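Local coordinates for protein DltD (Streptococcus thermophilus LMG 18311, PDB 7DXM) that probably acts at the terminal O-acyl transfer step of the dlt pathway, in which lipoteichoic acid of the cell wall is D-alanylated, at residues L17-F22 with I72-S77; W48-A53 with F341-I346; P91-G96 with S284-I289; T97-L102 with S362-P367. All blocks are in the same frame, centred on the assembly; numbering follows the deposited sequence.

Contact 1 (L17-F22 with I72-S77)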
# COMPACT_ATOMS: atom_id res chain seq x y z
N LEU A 17 -6.70 0.67 10.70
CA LEU A 17 -6.76 1.33 9.38
C LEU A 17 -7.21 2.79 9.49
O LEU A 17 -8.08 3.26 8.76
CB LEU A 17 -7.64 0.53 8.42
CG LEU A 17 -6.98 -0.82 8.16
CD1 LEU A 17 -7.90 -1.82 7.52
CD2 LEU A 17 -5.75 -0.63 7.31
N THR A 18 -6.61 3.50 10.43
CA THR A 18 -6.82 4.94 10.58
C THR A 18 -5.50 5.65 10.32
O THR A 18 -4.42 5.10 10.57
CB THR A 18 -7.32 5.32 11.99
OG1 THR A 18 -6.28 5.08 12.97
CG2 THR A 18 -8.58 4.51 12.32
N ASN A 19 -5.60 6.89 9.84
CA ASN A 19 -4.40 7.65 9.56
C ASN A 19 -3.49 7.68 10.77
O ASN A 19 -2.29 7.41 10.67
CB ASN A 19 -4.76 9.07 9.15
CG ASN A 19 -5.56 9.10 7.88
OD1 ASN A 19 -5.66 8.10 7.16
ND2 ASN A 19 -6.17 10.26 7.60
N GLU A 20 -4.07 7.96 11.94
CA GLU A 20 -3.24 8.08 13.13
C GLU A 20 -2.50 6.78 13.41
O GLU A 20 -1.36 6.82 13.89
CB GLU A 20 -4.11 8.51 14.31
CG GLU A 20 -4.65 9.94 14.17
CD GLU A 20 -3.56 11.05 14.26
OE1 GLU A 20 -2.51 10.90 14.94
OE2 GLU A 20 -3.79 12.12 13.64
N ASN A 21 -3.11 5.64 13.08
CA ASN A 21 -2.44 4.36 13.26
C ASN A 21 -1.37 4.12 12.20
O ASN A 21 -0.44 3.35 12.43
CB ASN A 21 -3.45 3.22 13.22
CG ASN A 21 -2.83 1.88 13.56
OD1 ASN A 21 -2.19 1.73 14.60
ND2 ASN A 21 -2.99 0.92 12.66
N PHE A 22 -1.50 4.78 11.05
CA PHE A 22 -0.51 4.59 10.01
C PHE A 22 0.84 5.14 10.44
O PHE A 22 1.88 4.51 10.20
CB PHE A 22 -0.99 5.26 8.73
CG PHE A 22 0.02 5.26 7.63
CD1 PHE A 22 1.04 6.20 7.60
CD2 PHE A 22 -0.04 4.31 6.62
CE1 PHE A 22 1.96 6.19 6.60
CE2 PHE A 22 0.85 4.31 5.61
CZ PHE A 22 1.87 5.25 5.60
N ILE A 72 -1.36 -1.57 6.57
CA ILE A 72 -0.67 -0.29 6.60
C ILE A 72 -1.05 0.46 5.33
O ILE A 72 -0.59 0.11 4.23
CB ILE A 72 0.85 -0.46 6.70
CG1 ILE A 72 1.19 -1.27 7.97
CG2 ILE A 72 1.53 0.87 6.67
CD1 ILE A 72 2.64 -1.56 8.12
N GLY A 73 -1.91 1.47 5.46
CA GLY A 73 -2.44 2.18 4.31
C GLY A 73 -3.85 2.67 4.51
O GLY A 73 -4.57 2.26 5.42
N GLN A 74 -4.26 3.56 3.62
CA GLN A 74 -5.50 4.31 3.66
C GLN A 74 -5.52 5.15 2.40
O GLN A 74 -4.48 5.34 1.74
CB GLN A 74 -5.62 5.20 4.89
CG GLN A 74 -6.95 5.89 5.02
CD GLN A 74 -7.94 4.96 5.65
OE1 GLN A 74 -9.09 4.85 5.21
NE2 GLN A 74 -7.49 4.27 6.70
N ARG A 75 -6.70 5.67 2.07
CA ARG A 75 -6.87 6.37 0.81
C ARG A 75 -5.86 7.50 0.68
O ARG A 75 -5.70 8.32 1.59
CB ARG A 75 -8.31 6.89 0.71
CG ARG A 75 -8.49 7.91 -0.36
CD ARG A 75 -9.66 7.66 -1.26
NE ARG A 75 -9.67 8.72 -2.27
CZ ARG A 75 -10.75 9.17 -2.90
NH1 ARG A 75 -11.94 8.64 -2.63
NH2 ARG A 75 -10.64 10.16 -3.78
N GLY A 76 -5.09 7.48 -0.38
CA GLY A 76 -4.07 8.48 -0.54
C GLY A 76 -2.69 8.12 -0.04
O GLY A 76 -1.78 8.94 -0.20
N SER A 77 -2.50 6.94 0.55
CA SER A 77 -1.16 6.54 1.02
C SER A 77 -0.38 5.84 -0.09
O SER A 77 -0.22 4.61 -0.10
CB SER A 77 -1.29 5.66 2.26
OG SER A 77 -1.94 4.46 1.95
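Gln74 O accepts two bonds from Ser77. One is from the backbone N at 2.8 Å. The other is from Ser77 OG, which sits in the carbonyl plane on a lone pair. Together they close a type II beta turn from Gln74 to Ser77, just after parallel strand 68-72 of the central sheet. Such a loop lies at the C-terminal end of a strand, where enzymes of the SGNH hydrolase clan commonly carry their active site.

The side chain of Gln74 points toward the residues that begin helix 19-22. CG stands anti to the backbone N (chi1 -175°) and the chain then bends about CB-CG (chi2 83°). This brings the amide to Leu17, where NE2 donates to Leu17 O. The modelled length of that bond is too short to be trusted. Asn19 crosses Gln74 at about a right angle, and its OD1 lies 3.3 Å from Gln74 CG. The two amide planes are 70° apart. Thr18 caps the helix by accepting from Asn21 N through OG1, at 3.2 Å.

The apolar half is built on Phe22. Its CE2 meets Ile72 CG2 at 3.7 Å, obliquely to the ring. Phe120 packs edge-to-face against the same ring, and Lys28 makes a cation-pi contact with it. Leu17 covers the backbone further along, with CD2 3.6 Å from Gly73 O. Gly73 runs with positive phi, and its N lies in the plane of the Phe22 ring, 3.6 Å from CD2 at the edge.

Contact 2 (W48-A53 with F341-I346)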
# COMPACT_ATOMS: atom_id res chain seq x y z
N TRP A 48 -7.87 -2.30 1.80
CA TRP A 48 -7.94 -3.09 3.02
C TRP A 48 -9.22 -2.87 3.81
O TRP A 48 -9.51 -3.65 4.71
CB TRP A 48 -6.74 -2.77 3.91
CG TRP A 48 -5.40 -2.93 3.29
CD1 TRP A 48 -4.35 -2.08 3.39
CD2 TRP A 48 -4.95 -4.04 2.49
NE1 TRP A 48 -3.26 -2.58 2.71
CE2 TRP A 48 -3.60 -3.78 2.15
CE3 TRP A 48 -5.55 -5.22 2.05
CZ2 TRP A 48 -2.85 -4.66 1.40
CZ3 TRP A 48 -4.80 -6.09 1.29
CH2 TRP A 48 -3.47 -5.81 0.97
N LEU A 49 -9.97 -1.82 3.51
CA LEU A 49 -11.19 -1.58 4.26
C LEU A 49 -12.37 -2.38 3.76
O LEU A 49 -13.46 -2.29 4.35
CB LEU A 49 -11.57 -0.11 4.22
CG LEU A 49 -10.52 0.76 4.86
CD1 LEU A 49 -10.82 2.20 4.55
CD2 LEU A 49 -10.54 0.48 6.33
N ARG A 50 -12.22 -3.14 2.67
CA ARG A 50 -13.35 -3.85 2.07
C ARG A 50 -13.52 -5.18 2.79
O ARG A 50 -13.28 -6.26 2.26
CB ARG A 50 -13.16 -4.04 0.57
CG ARG A 50 -13.52 -2.81 -0.25
CD ARG A 50 -12.45 -1.77 -0.03
NE ARG A 50 -12.62 -0.55 -0.79
CZ ARG A 50 -13.48 0.41 -0.50
NH1 ARG A 50 -13.52 1.48 -1.27
NH2 ARG A 50 -14.29 0.28 0.54
N PHE A 51 -13.94 -5.07 4.05
CA PHE A 51 -14.15 -6.27 4.83
C PHE A 51 -15.30 -7.06 4.25
O PHE A 51 -16.31 -6.48 3.80
CB PHE A 51 -14.40 -5.93 6.30
CG PHE A 51 -13.24 -5.24 6.95
CD1 PHE A 51 -12.14 -5.96 7.38
CD2 PHE A 51 -13.24 -3.86 7.11
CE1 PHE A 51 -11.06 -5.33 7.96
CE2 PHE A 51 -12.17 -3.22 7.69
CZ PHE A 51 -11.08 -3.95 8.12
N ASP A 52 -15.10 -8.36 4.15
CA ASP A 52 -16.13 -9.35 3.88
C ASP A 52 -15.57 -10.69 4.34
O ASP A 52 -14.43 -10.78 4.81
CB ASP A 52 -16.54 -9.36 2.40
CG ASP A 52 -15.42 -9.75 1.48
OD1 ASP A 52 -14.71 -10.73 1.80
OD2 ASP A 52 -15.26 -9.12 0.42
N ALA A 53 -16.35 -11.75 4.16
CA ALA A 53 -15.96 -13.01 4.77
C ALA A 53 -14.65 -13.56 4.22
O ALA A 53 -14.03 -14.39 4.89
CB ALA A 53 -17.10 -14.02 4.62
N PHE A 341 -15.08 -10.52 -9.01
CA PHE A 341 -13.70 -10.30 -8.63
C PHE A 341 -13.56 -9.02 -7.80
O PHE A 341 -12.79 -8.99 -6.83
CB PHE A 341 -12.82 -10.23 -9.88
CG PHE A 341 -11.40 -10.66 -9.64
CD1 PHE A 341 -11.04 -12.01 -9.71
CD2 PHE A 341 -10.42 -9.73 -9.38
CE1 PHE A 341 -9.74 -12.40 -9.51
CE2 PHE A 341 -9.11 -10.11 -9.17
CZ PHE A 341 -8.76 -11.45 -9.24
N MET A 342 -14.30 -7.97 -8.16
CA MET A 342 -14.24 -6.70 -7.47
C MET A 342 -15.41 -6.56 -6.51
O MET A 342 -16.51 -7.06 -6.79
CB MET A 342 -14.26 -5.53 -8.44
CG MET A 342 -13.35 -5.69 -9.60
SD MET A 342 -11.73 -5.17 -9.09
CE MET A 342 -11.01 -6.70 -8.64
N GLN A 343 -15.16 -5.88 -5.38
CA GLN A 343 -16.23 -5.54 -4.45
C GLN A 343 -16.84 -4.18 -4.75
O GLN A 343 -18.05 -3.99 -4.57
CB GLN A 343 -15.72 -5.57 -3.01
CG GLN A 343 -16.85 -5.32 -2.02
CD GLN A 343 -16.41 -5.38 -0.58
OE1 GLN A 343 -15.86 -6.38 -0.13
NE2 GLN A 343 -16.67 -4.31 0.17
N ASP A 344 -16.03 -3.23 -5.20
CA ASP A 344 -16.48 -1.91 -5.62
C ASP A 344 -16.13 -1.75 -7.08
O ASP A 344 -16.13 -2.72 -7.85
CB ASP A 344 -15.72 -0.78 -4.92
CG ASP A 344 -15.67 -0.92 -3.43
OD1 ASP A 344 -16.71 -1.22 -2.76
OD2 ASP A 344 -14.53 -0.71 -2.94
N THR A 345 -15.79 -0.50 -7.44
CA THR A 345 -15.32 -0.15 -8.76
C THR A 345 -13.86 -0.55 -8.97
O THR A 345 -13.54 -1.22 -9.96
CB THR A 345 -15.47 1.36 -8.98
OG1 THR A 345 -14.64 2.06 -8.05
CG2 THR A 345 -16.90 1.79 -8.76
N ILE A 346 -12.96 -0.15 -8.06
CA ILE A 346 -11.53 -0.36 -8.26
C ILE A 346 -10.87 -1.15 -7.13
O ILE A 346 -9.63 -1.19 -7.04
CB ILE A 346 -10.80 0.98 -8.42
CG1 ILE A 346 -10.96 1.81 -7.15
CG2 ILE A 346 -11.31 1.70 -9.60
CD1 ILE A 346 -9.91 2.87 -7.03
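Arg50 and Asp344 carry the charged part of this contact. The contact joins the loop after strand 39-43 to the loop before helix 351-365. Asp344, with Ser46 and His347, has the geometry of a Ser-His-Asp triad, consistent with the SGNH hydrolase clan. Arg50 NE and Asp344 OD2 form a salt bridge. The carboxylate lies over one face of the guanidinium, with Asp344 CG 3.8 Å above its plane. No N-H points at the oxygen, so the attraction is one of charge alone. The exact place of OD2 is doubtful. The two flat groups are 70° apart. Arg50 NH1 also forms a salt bridge with a bound sulfate, and Asp344 OD2 has a weak hydrogen bond with His347 ND1.

Packing is supplied by Gln343. Its side chain is extended and reaches across to the aliphatic part of Arg50, where Gln343 CD lies 3.7 Å from Arg50 CB. Arg50 bends at CB-CG (chi2 72°), which turns its outer half toward Asp344. Asp52 and Gln343 run antiparallel past one another, with the carboxylate and amide planes 48° apart.

Backbone and second-shell bonds fix the first loop. Arg50 is the centre of an inverse gamma turn, and its O accepts from Trp353 NE1. Asp52 OD1 accepts from Leu54 N, and Asp52 OD2 from Trp350 N.

Contact 3 (P91-G96 with S284-I289)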
# COMPACT_ATOMS: atom_id res chain seq x y z
N PRO A 91 13.91 -1.77 11.41
CA PRO A 91 14.21 -3.13 11.87
C PRO A 91 13.18 -4.16 11.45
O PRO A 91 13.55 -5.28 11.07
CB PRO A 91 14.25 -2.98 13.39
CG PRO A 91 14.73 -1.63 13.60
CD PRO A 91 14.03 -0.82 12.53
N GLU A 92 11.90 -3.80 11.49
CA GLU A 92 10.86 -4.77 11.19
C GLU A 92 10.85 -5.18 9.73
O GLU A 92 10.17 -6.15 9.39
CB GLU A 92 9.51 -4.24 11.64
CG GLU A 92 9.38 -4.09 13.18
CD GLU A 92 10.21 -2.93 13.75
OE1 GLU A 92 10.83 -2.17 12.95
OE2 GLU A 92 10.26 -2.76 15.00
N LEU A 93 11.60 -4.51 8.86
CA LEU A 93 11.68 -4.95 7.47
C LEU A 93 12.91 -5.81 7.20
O LEU A 93 12.99 -6.42 6.13
CB LEU A 93 11.70 -3.75 6.50
CG LEU A 93 10.46 -2.84 6.40
CD1 LEU A 93 10.74 -1.60 5.54
CD2 LEU A 93 9.23 -3.56 5.88
N GLN A 94 13.84 -5.88 8.14
CA GLN A 94 15.15 -6.45 7.85
C GLN A 94 15.03 -7.94 7.60
O GLN A 94 14.64 -8.69 8.50
CB GLN A 94 16.11 -6.19 9.01
CG GLN A 94 17.55 -6.40 8.64
CD GLN A 94 18.08 -5.33 7.72
OE1 GLN A 94 17.68 -4.16 7.82
NE2 GLN A 94 18.96 -5.71 6.80
N ASN A 95 15.36 -8.36 6.39
CA ASN A 95 15.26 -9.78 6.05
C ASN A 95 13.84 -10.27 6.30
O ASN A 95 13.62 -11.38 6.77
CB ASN A 95 16.29 -10.62 6.84
CG ASN A 95 17.78 -10.18 6.62
OD1 ASN A 95 18.27 -10.11 5.48
ND2 ASN A 95 18.48 -9.88 7.72
N GLY A 96 12.86 -9.41 6.00
CA GLY A 96 11.47 -9.69 6.29
C GLY A 96 10.67 -10.09 5.06
O GLY A 96 11.19 -10.24 3.96
N SER A 284 16.94 -3.01 2.98
CA SER A 284 16.53 -3.81 4.14
C SER A 284 16.48 -5.31 3.86
O SER A 284 16.13 -6.08 4.76
CB SER A 284 15.18 -3.34 4.67
OG SER A 284 15.32 -2.26 5.58
N ASN A 285 16.84 -5.72 2.64
CA ASN A 285 16.77 -7.11 2.19
C ASN A 285 15.39 -7.72 2.51
O ASN A 285 15.25 -8.73 3.21
CB ASN A 285 17.91 -7.95 2.80
CG ASN A 285 18.00 -9.36 2.19
OD1 ASN A 285 17.93 -9.55 0.96
ND2 ASN A 285 18.13 -10.37 3.07
N THR A 286 14.36 -7.08 1.97
CA THR A 286 13.00 -7.52 2.22
C THR A 286 12.47 -8.27 1.01
O THR A 286 12.73 -7.89 -0.14
CB THR A 286 12.10 -6.34 2.55
OG1 THR A 286 12.57 -5.72 3.75
CG2 THR A 286 10.65 -6.82 2.73
N ASN A 287 11.73 -9.33 1.28
CA ASN A 287 11.17 -10.14 0.22
C ASN A 287 9.68 -9.83 0.11
O ASN A 287 8.90 -10.07 1.05
CB ASN A 287 11.44 -11.61 0.48
CG ASN A 287 11.11 -12.46 -0.70
OD1 ASN A 287 11.30 -12.04 -1.85
ND2 ASN A 287 10.56 -13.64 -0.44
N VAL A 288 9.29 -9.28 -1.03
CA VAL A 288 7.98 -8.66 -1.20
C VAL A 288 7.28 -9.35 -2.34
O VAL A 288 7.93 -9.76 -3.31
CB VAL A 288 8.11 -7.16 -1.48
CG1 VAL A 288 6.77 -6.51 -1.38
CG2 VAL A 288 9.11 -6.50 -0.53
N ILE A 289 5.97 -9.49 -2.23
CA ILE A 289 5.11 -9.81 -3.36
C ILE A 289 4.27 -8.58 -3.65
O ILE A 289 3.63 -8.02 -2.75
CB ILE A 289 4.24 -11.06 -3.10
CG1 ILE A 289 3.41 -11.39 -4.34
CG2 ILE A 289 3.33 -10.90 -1.88
CD1 ILE A 289 2.60 -12.67 -4.18
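Asn95 N donates to Ser284 O at 2.9 Å, nearly head-on to the carbonyl. Further along, Asn287 N donates to Gly96 O, also at 2.9 Å and almost straight. Between these bonds Thr286 OG1 donates to Leu93 O, tilted 32° from the carbonyl plane. Leu93 O also accepts from Gly96 N at 3.0 Å, and the two donors come from opposite faces of that plane. The other branch of Thr286, CG2, lies 3.7 Å from Gly96 O. With chi1 at -62°, OG1 stands beside the backbone N and CG2 anti to it, which gives each branch its own carbonyl. Nearer the surface Asn285 ND2 donates to Asn95 OD1. The modelled length is too short to be relied on. The amide planes stand steeply, 78° apart. Gln94 adds a CA-H...O contact, its CA 3.3 Å from Ser284 O.

Two helix-to-strand connections lie side by side here. Residues 91-96 lead from helix 90-93 into strand 97-101, through a type II beta turn from Leu93 to Gly96. Residues 284-289 lead from helix 270-283 into strand 287-292, through a Schellman motif in which Asn285 has positive phi. The strands they feed are parallel neighbours in the central sheet.

Further out, the side chain of Thr286 also touches Ala98. Thr286 O accepts from Tyr373 OH. Asn287 packs against Phe363 of helix 351-365, and Ser284 OG has a weak bond with Gln280 NE2.

Contact 4 (T97-L102 with S362-P367)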
# COMPACT_ATOMS: atom_id res chain seq x y z
N THR A 97 9.38 -10.28 5.26
CA THR A 97 8.51 -10.57 4.13
C THR A 97 7.30 -9.63 4.18
O THR A 97 6.79 -9.33 5.25
CB THR A 97 8.08 -12.11 4.06
OG1 THR A 97 7.86 -12.64 5.37
CG2 THR A 97 9.16 -13.00 3.37
N ALA A 98 6.88 -9.14 3.02
CA ALA A 98 5.93 -8.04 2.97
C ALA A 98 5.05 -8.17 1.74
O ALA A 98 5.49 -8.68 0.70
CB ALA A 98 6.65 -6.69 2.95
N VAL A 99 3.80 -7.70 1.85
CA VAL A 99 2.90 -7.59 0.71
C VAL A 99 2.78 -6.12 0.36
O VAL A 99 2.66 -5.28 1.25
CB VAL A 99 1.51 -8.18 0.99
CG1 VAL A 99 0.59 -7.99 -0.19
CG2 VAL A 99 1.63 -9.61 1.35
N TYR A 100 2.83 -5.79 -0.93
CA TYR A 100 2.73 -4.39 -1.33
C TYR A 100 1.82 -4.27 -2.54
O TYR A 100 2.23 -4.61 -3.66
CB TYR A 100 4.09 -3.80 -1.62
CG TYR A 100 4.07 -2.30 -1.77
CD1 TYR A 100 3.65 -1.70 -2.96
CD2 TYR A 100 4.47 -1.47 -0.72
CE1 TYR A 100 3.64 -0.33 -3.09
CE2 TYR A 100 4.46 -0.10 -0.85
CZ TYR A 100 4.05 0.48 -2.04
OH TYR A 100 4.03 1.86 -2.18
N VAL A 101 0.61 -3.75 -2.34
CA VAL A 101 -0.32 -3.51 -3.43
C VAL A 101 0.09 -2.22 -4.12
O VAL A 101 0.20 -1.17 -3.48
CB VAL A 101 -1.77 -3.41 -2.93
CG1 VAL A 101 -2.71 -3.51 -4.09
CG2 VAL A 101 -2.04 -4.45 -1.87
N LEU A 102 0.34 -2.31 -5.42
CA LEU A 102 0.50 -1.15 -6.31
C LEU A 102 -0.86 -0.84 -6.90
O LEU A 102 -1.31 -1.52 -7.82
CB LEU A 102 1.49 -1.49 -7.41
CG LEU A 102 2.86 -1.82 -6.87
CD1 LEU A 102 3.70 -2.49 -7.94
CD2 LEU A 102 3.45 -0.49 -6.48
N SER A 362 0.34 -18.49 0.06
CA SER A 362 1.53 -19.29 -0.18
C SER A 362 2.78 -18.45 -0.04
O SER A 362 3.79 -18.92 0.52
CB SER A 362 1.49 -19.93 -1.56
OG SER A 362 2.83 -20.05 -2.04
N PHE A 363 2.76 -17.19 -0.54
CA PHE A 363 3.98 -16.39 -0.41
C PHE A 363 4.31 -16.08 1.06
O PHE A 363 5.49 -16.08 1.44
CB PHE A 363 3.88 -15.09 -1.22
CG PHE A 363 5.13 -14.24 -1.14
CD1 PHE A 363 5.28 -13.30 -0.13
CD2 PHE A 363 6.15 -14.39 -2.07
CE1 PHE A 363 6.42 -12.54 -0.05
CE2 PHE A 363 7.29 -13.64 -2.00
CZ PHE A 363 7.43 -12.71 -0.99
N VAL A 364 3.30 -15.81 1.88
CA VAL A 364 3.55 -15.26 3.22
C VAL A 364 3.68 -16.36 4.24
O VAL A 364 4.39 -16.21 5.24
CB VAL A 364 2.43 -14.28 3.64
CG1 VAL A 364 2.65 -13.81 5.09
CG2 VAL A 364 2.31 -13.08 2.68
N SER A 365 2.96 -17.46 4.02
CA SER A 365 3.02 -18.62 4.91
C SER A 365 4.35 -19.33 4.79
O SER A 365 4.76 -20.03 5.71
CB SER A 365 1.87 -19.58 4.58
OG SER A 365 1.47 -20.30 5.74
N ASN A 366 5.04 -19.13 3.68
CA ASN A 366 6.25 -19.86 3.36
C ASN A 366 7.34 -18.83 3.10
O ASN A 366 7.78 -18.64 1.94
CB ASN A 366 5.99 -20.81 2.20
CG ASN A 366 4.94 -21.85 2.54
OD1 ASN A 366 5.27 -22.94 2.99
ND2 ASN A 366 3.68 -21.50 2.37
N PRO A 367 7.82 -18.15 4.14
CA PRO A 367 8.86 -17.14 3.94
C PRO A 367 10.14 -17.77 3.41
O PRO A 367 10.55 -18.85 3.81
CB PRO A 367 9.06 -16.53 5.34
CG PRO A 367 8.11 -17.24 6.23
CD PRO A 367 7.65 -18.48 5.57
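Thr97 meets the far end of helix 351-365 and the residues just past it. Its methyl CG2 lies 4.0 Å from Pro367 CB, and the two side chains meet at a slant. Thr97 OG1 sits 4.1 Å from the same Pro367 CB, so both branches of the threonine rest on one carbon of the proline. The same methyl also faces Phe363 more loosely, 4.4 Å from CE1 and oblique to the ring.

Ala98 contributes through its backbone. Its O lies 4.0 Å from Phe363 CE1. The phenylalanine reaches the strand because CG stands anti to its backbone N (chi1 -179°). Its side chain also touches Ile289 of the neighbouring strand, and so spans two strands.

Val99 is buried. Its CG2 meets Val364 CG2 at 3.8 Å, and the two side chains cross at about a right angle. Val364 also packs on Val40 and Tyr42 of strand 39-43. The helix therefore lies over three adjacent strands of the parallel sheet, as one layer of an alpha/beta/alpha sandwich. Helix 270-283 touches the strand through Tyr100, whose side chain packs on Val277 and Phe281.

No hydrogen bond crosses between 97-102 and 362-367; polar bonds instead secure the helix end itself. Val364 O accepts from Arg38 NH2, and Ser365 O from Asn66 ND2. Asn366 ND2 donates to Ser362 O at 3.2 Å, in the carbonyl plane and on a lone pair.

How the contacts relate
Contacts 1 and 2 are buried, while contacts 3 and 4 are only partly so. Contacts 3 and 4 share the central sheet: strands 97-101 and 287-292 run side by side, probably with Ala98 N donating to Asn287 O. Contact 3 is chiefly polar and joins two strand entrances. Contact 4 is apolar and seats a helix on the sheet. Contacts 1 and 2 involve loops that follow strands, and they touch where Leu49 packs on Leu17 and Gln74. Contact 1 mixes amide and aromatic packing, whereas contact 2 centres on charge near the putative triad. Trp48 links contact 2 to contact 4 through Val101. Contacts 2 and 3 lie farthest apart, their centres about 27 Å from each other.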